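Side-chain contacts in putative phosphomethylpyrimidine kinase (Bacteroides thetaiotaomicron, PDB 3MBH), which probably phosphorylates pyridoxal with ATP, as a pyridoxal kinase of the ribokinase clan, and binds pyridoxal: residues Q254-R257 with A258-Y262; A69-K73 with L74-F78. All coordinates share one frame; numbering follows the deposited sequence.

Contact 1: residues Q254-R257 with A258-Y262; sequences QGIR and ATFGY
The phenyl ring of F260 lies back over the last turn of the helix that ends at R257. Over the centre of one face sits R257 CA, a CH-pi contact with CA 4.0 Å from the ring centroid and 13° off its normal; toward the rim of that same face lies the carbonyl carbon of I256. On its outer CE1-CZ side the ring meets I256 CG2, with F260 CE1 at 3.6 Å from that methyl.

The same turn closes on I256 O, which accepts two bonds from T259. T259 OG1 donates at 2.7 Å to I256 O within the carbonyl plane, whereas T259 N, 2.9 Å from I256 O, comes from above that plane. With chi1 at 74°, OG1 is placed between the backbone N and carbonyl carbon of T259, turned back toward the helix. The bonds from A258 N to Q254 O and from F260 N to R257 O are weak.

In one of its two conformers, R257 NH1 forms a salt bridge with D246 of the second subunit, and F260 forms a cation-pi pair with R207 of that subunit. The turn leads from helix 241-257 into the loop before helix 272-275 and packs against the second subunit.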
loop_
_atom_site.group_PDB
_atom_site.type_symbol
_atom_site.label_atom_id
_atom_site.label_comp_id
_atom_site.label_asym_id
_atom_site.label_seq_id
_atom_site.Cartn_x
_atom_site.Cartn_y
_atom_site.Cartn_z
ATOM N N GLN A 254 1.960 -18.009 -5.770
ATOM C CA GLN A 254 1.827 -17.456 -4.425
ATOM C C GLN A 254 0.763 -18.146 -3.637
ATOM O O GLN A 254 0.981 -18.469 -2.489
ATOM C CB GLN A 254 1.532 -15.953 -4.485
ATOM C CG GLN A 254 2.640 -15.212 -5.013
ATOM C CD GLN A 254 2.364 -13.765 -5.011
ATOM O OE1 GLN A 254 2.669 -13.106 -4.013
ATOM N NE2 GLN A 254 1.710 -13.252 -6.075
ATOM N N GLY A 255 -0.383 -18.374 -4.280
ATOM C CA GLY A 255 -1.473 -19.144 -3.688
ATOM C C GLY A 255 -1.129 -20.586 -3.332
ATOM O O GLY A 255 -1.631 -21.120 -2.360
ATOM N N ILE A 256 -0.283 -21.215 -4.123
ATOM C CA ILE A 256 0.183 -22.587 -3.841
ATOM C C ILE A 256 1.212 -22.583 -2.694
ATOM O O ILE A 256 1.072 -23.357 -1.734
ATOM C CB ILE A 256 0.697 -23.274 -5.119
ATOM C CG1 ILE A 256 -0.502 -23.579 -6.053
ATOM C CG2 ILE A 256 1.514 -24.614 -4.794
ATOM C CD1 ILE A 256 -0.103 -23.986 -7.510
ATOM N N ARG A 257 2.219 -21.709 -2.818
ATOM C CA ARG A 257 3.269 -21.463 -1.801
ATOM C C ARG A 257 2.729 -21.166 -0.390
ATOM O O ARG A 257 3.408 -21.399 0.602
ATOM C CB ARG A 257 4.130 -20.266 -2.231
ATOM C CG ARG A 257 5.380 -20.604 -3.030
ATOM C CD ARG A 257 5.813 -19.481 -3.962
ATOM N NE ARG A 257 6.698 -18.496 -3.336
ATOM C CZ ARG A 257 8.020 -18.549 -3.356
ATOM N NH1 ARG A 257 8.724 -17.602 -2.786
ATOM N NH2 ARG A 257 8.646 -19.550 -3.933
ATOM N N ALA A 258 1.526 -20.589 -0.333
ATOM C CA ALA A 258 0.861 -20.239 0.924
ATOM C C ALA A 258 0.334 -21.503 1.625
ATOM O O ALA A 258 0.136 -21.480 2.824
ATOM C CB ALA A 258 -0.278 -19.175 0.676
ATOM N N THR A 259 0.132 -22.610 0.906
ATOM C CA THR A 259 -0.323 -23.877 1.527
ATOM C C THR A 259 0.797 -24.737 2.081
ATOM O O THR A 259 0.536 -25.807 2.649
ATOM C CB THR A 259 -1.095 -24.780 0.513
ATOM O OG1 THR A 259 -0.189 -25.370 -0.421
ATOM C CG2 THR A 259 -2.200 -24.030 -0.164
ATOM N N PHE A 260 2.047 -24.320 1.928
ATOM C CA PHE A 260 3.148 -25.183 2.275
ATOM C C PHE A 260 3.525 -25.139 3.778
ATOM O O PHE A 260 3.481 -24.109 4.456
ATOM C CB PHE A 260 4.436 -24.872 1.512
ATOM C CG PHE A 260 4.386 -25.041 0.014
ATOM C CD1 PHE A 260 3.383 -25.767 -0.651
ATOM C CD2 PHE A 260 5.464 -24.552 -0.724
ATOM C CE1 PHE A 260 3.419 -25.912 -1.982
ATOM C CE2 PHE A 260 5.534 -24.702 -2.046
ATOM C CZ PHE A 260 4.524 -25.369 -2.711
ATOM N N GLY A 261 3.988 -26.264 4.274
ATOM C CA GLY A 261 4.570 -26.268 5.615
ATOM C C GLY A 261 3.591 -26.655 6.711
ATOM O O GLY A 261 3.877 -26.535 7.882
ATOM N N TYR A 262 2.438 -27.144 6.315
ATOM C CA TYR A 262 1.537 -27.773 7.282
ATOM C C TYR A 262 0.591 -28.654 6.535
ATOM O O TYR A 262 0.571 -28.617 5.290
ATOM C CB TYR A 262 0.764 -26.733 8.083
ATOM C CG TYR A 262 -0.111 -25.911 7.241
ATOM C CD1 TYR A 262 0.434 -24.952 6.387
ATOM C CD2 TYR A 262 -1.515 -26.091 7.266
ATOM C CE1 TYR A 262 -0.403 -24.185 5.559
ATOM C CE2 TYR A 262 -2.354 -25.309 6.468
ATOM C CZ TYR A 262 -1.762 -24.364 5.627
ATOM O OH TYR A 262 -2.535 -23.584 4.844
#

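Contact 2: residues A69-K73 with L74-F78; sequences AEWKK and LEVQF
W71 reaches from the last turn of its helix toward V76 and F78: its near atoms meet V76 and its six-membered ring meets F78. CB touches V76 CG1 at 3.5 Å, and CG lies slightly farther from that methyl. With CG anti to the carbonyl carbon (chi1 -77°), the indole extends past V76; on its pyrrole side W71 CD1 is only loosely approached by L74 CD1, at 4.4 Å. On the six-membered ring, W71 CE3 is 3.6 Å from F78 CZ, and CZ3 is nearly as close. F78 CZ lies over one indole face, offset toward the rim, making an offset edge-to-face pair with centroids 5.1 Å apart and planes at 62°. NE1 donates a hydrogen bond to the backbone O of S47 of the third subunit.

The backbone beneath is a Schellman motif, evidenced by the positive phi of E75 (56°) and two bonds back into the last turn: V76 N donates to W71 O at 3.2 Å, and E75 N to K72 O from above the carbonyl plane. L74 N also binds E70 O, nearly in line with that carbonyl.

With an alanine in place of W71, the edge of F78 would probably be left without the face it points at, a gap would probably open beside V76, and S47 of the third subunit would probably lose its indole donor.

The extended chain of K73 brings NZ to 3.2 Å from E70 OE2, a salt bridge on the syn side but out of the carboxylate plane.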
loop_
_atom_site.group_PDB
_atom_site.type_symbol
_atom_site.label_atom_id
_atom_site.label_comp_id
_atom_site.label_asym_id
_atom_site.label_seq_id
_atom_site.Cartn_x
_atom_site.Cartn_y
_atom_site.Cartn_z
ATOM N N ALA A 69 -33.737 -13.407 -19.676
ATOM C CA ALA A 69 -34.883 -12.645 -20.097
ATOM C C ALA A 69 -35.042 -11.384 -19.256
ATOM O O ALA A 69 -35.352 -10.314 -19.813
ATOM C CB ALA A 69 -36.172 -13.480 -20.071
ATOM N N GLU A 70 -34.778 -11.499 -17.945
ATOM C CA GLU A 70 -34.856 -10.341 -17.064
ATOM C C GLU A 70 -33.729 -9.381 -17.384
ATOM O O GLU A 70 -33.922 -8.163 -17.382
ATOM C CB GLU A 70 -34.769 -10.743 -15.584
ATOM C CG GLU A 70 -35.901 -11.602 -15.090
ATOM C CD GLU A 70 -37.258 -10.966 -15.319
ATOM O OE1 GLU A 70 -37.418 -9.784 -15.019
ATOM O OE2 GLU A 70 -38.185 -11.654 -15.806
ATOM N N TRP A 71 -32.548 -9.925 -17.667
ATOM C CA TRP A 71 -31.412 -9.073 -17.975
ATOM C C TRP A 71 -31.689 -8.224 -19.233
ATOM O O TRP A 71 -31.332 -7.039 -19.312
ATOM C CB TRP A 71 -30.184 -9.915 -18.116
ATOM C CG TRP A 71 -29.611 -10.372 -16.791
ATOM C CD1 TRP A 71 -30.052 -10.058 -15.531
ATOM C CD2 TRP A 71 -28.439 -11.176 -16.610
ATOM N NE1 TRP A 71 -29.235 -10.645 -14.592
ATOM C CE2 TRP A 71 -28.244 -11.338 -15.229
ATOM C CE3 TRP A 71 -27.565 -11.818 -17.485
ATOM C CZ2 TRP A 71 -27.186 -12.094 -14.718
ATOM C CZ3 TRP A 71 -26.545 -12.528 -16.999
ATOM C CH2 TRP A 71 -26.342 -12.684 -15.627
ATOM N N LYS A 72 -32.383 -8.827 -20.195
ATOM C CA LYS A 72 -32.784 -8.090 -21.380
ATOM C C LYS A 72 -33.764 -7.003 -21.019
ATOM O O LYS A 72 -33.615 -5.912 -21.533
ATOM C CB LYS A 72 -33.393 -9.001 -22.441
ATOM C CG LYS A 72 -32.404 -9.975 -23.080
ATOM C CD LYS A 72 -32.937 -10.581 -24.392
ATOM C CE LYS A 72 -31.968 -11.648 -24.879
ATOM N NZ LYS A 72 -32.471 -12.326 -26.048
ATOM N N LYS A 73 -34.743 -7.281 -20.146
ATOM C CA LYS A 73 -35.705 -6.245 -19.731
ATOM C C LYS A 73 -35.020 -5.131 -18.995
ATOM O O LYS A 73 -35.421 -4.000 -19.155
ATOM C CB LYS A 73 -36.795 -6.733 -18.788
ATOM C CG LYS A 73 -37.667 -7.800 -19.318
ATOM C CD LYS A 73 -38.576 -8.308 -18.200
ATOM C CE LYS A 73 -39.579 -9.319 -18.707
ATOM N NZ LYS A 73 -40.267 -9.997 -17.572
ATOM N N LEU A 74 -34.013 -5.438 -18.195
ATOM C CA LEU A 74 -33.252 -4.412 -17.462
ATOM C C LEU A 74 -32.348 -3.594 -18.367
ATOM O O LEU A 74 -31.798 -2.592 -17.917
ATOM C CB LEU A 74 -32.348 -5.028 -16.396
ATOM C CG LEU A 74 -33.034 -5.580 -15.139
ATOM C CD1 LEU A 74 -32.032 -6.348 -14.334
ATOM C CD2 LEU A 74 -33.645 -4.446 -14.337
ATOM N N GLU A 75 -32.208 -4.008 -19.623
ATOM C CA GLU A 75 -31.265 -3.409 -20.559
ATOM C C GLU A 75 -29.804 -3.424 -20.042
ATOM O O GLU A 75 -29.035 -2.505 -20.297
ATOM C CB GLU A 75 -31.753 -2.014 -20.962
ATOM C CG GLU A 75 -33.132 -2.081 -21.659
ATOM C CD GLU A 75 -33.628 -0.737 -22.185
ATOM O OE1 GLU A 75 -33.745 0.225 -21.399
ATOM O OE2 GLU A 75 -33.925 -0.650 -23.394
ATOM N N VAL A 76 -29.416 -4.488 -19.336
ATOM C CA VAL A 76 -28.063 -4.581 -18.799
ATOM C C VAL A 76 -27.084 -4.827 -19.934
ATOM O O VAL A 76 -27.362 -5.571 -20.867
ATOM C CB VAL A 76 -27.922 -5.617 -17.638
ATOM C CG1 VAL A 76 -28.380 -6.927 -18.059
ATOM C CG2 VAL A 76 -26.456 -5.740 -17.191
ATOM N N GLN A 77 -25.948 -4.164 -19.846
ATOM C CA GLN A 77 -24.884 -4.323 -20.812
ATOM C C GLN A 77 -23.625 -4.869 -20.140
ATOM O O GLN A 77 -23.212 -4.386 -19.090
ATOM C CB GLN A 77 -24.572 -2.990 -21.463
ATOM C CG GLN A 77 -25.731 -2.360 -22.223
ATOM C CD GLN A 77 -25.770 -2.813 -23.664
ATOM O OE1 GLN A 77 -25.980 -1.998 -24.566
ATOM N NE2 GLN A 77 -25.519 -4.106 -23.894
ATOM N N PHE A 78 -23.014 -5.873 -20.760
ATOM C CA PHE A 78 -21.784 -6.434 -20.226
ATOM C C PHE A 78 -20.569 -6.048 -21.025
ATOM O O PHE A 78 -20.599 -6.056 -22.236
ATOM C CB PHE A 78 -21.889 -7.953 -20.107
ATOM C CG PHE A 78 -23.015 -8.397 -19.207
ATOM C CD1 PHE A 78 -22.953 -8.159 -17.853
ATOM C CD2 PHE A 78 -24.136 -9.002 -19.723
ATOM C CE1 PHE A 78 -24.000 -8.537 -17.041
ATOM C CE2 PHE A 78 -25.178 -9.425 -18.904
ATOM C CZ PHE A 78 -25.119 -9.203 -17.579
#

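In the fold
Contacts 1 and 2 both occur where a helix gives way to a loop, yet they lie on opposite sides of the chain's centre: their centres are about 41 Å apart and their nearest atoms about 28 Å apart. Neither includes a residue of the pyridoxal pocket, but each faces a different neighbouring subunit, contact 1 the second and contact 2 the third. S47 of that third subunit, bonded by contact 2, falls in sequence between the pocket residues L46 and H49. Zinc-binding residues of this protein, metal-free in this chain, lie at moderate distance: the side chain of Q254 is about 9 Å from that of H277, and that of K72 about 7 Å from that of D97.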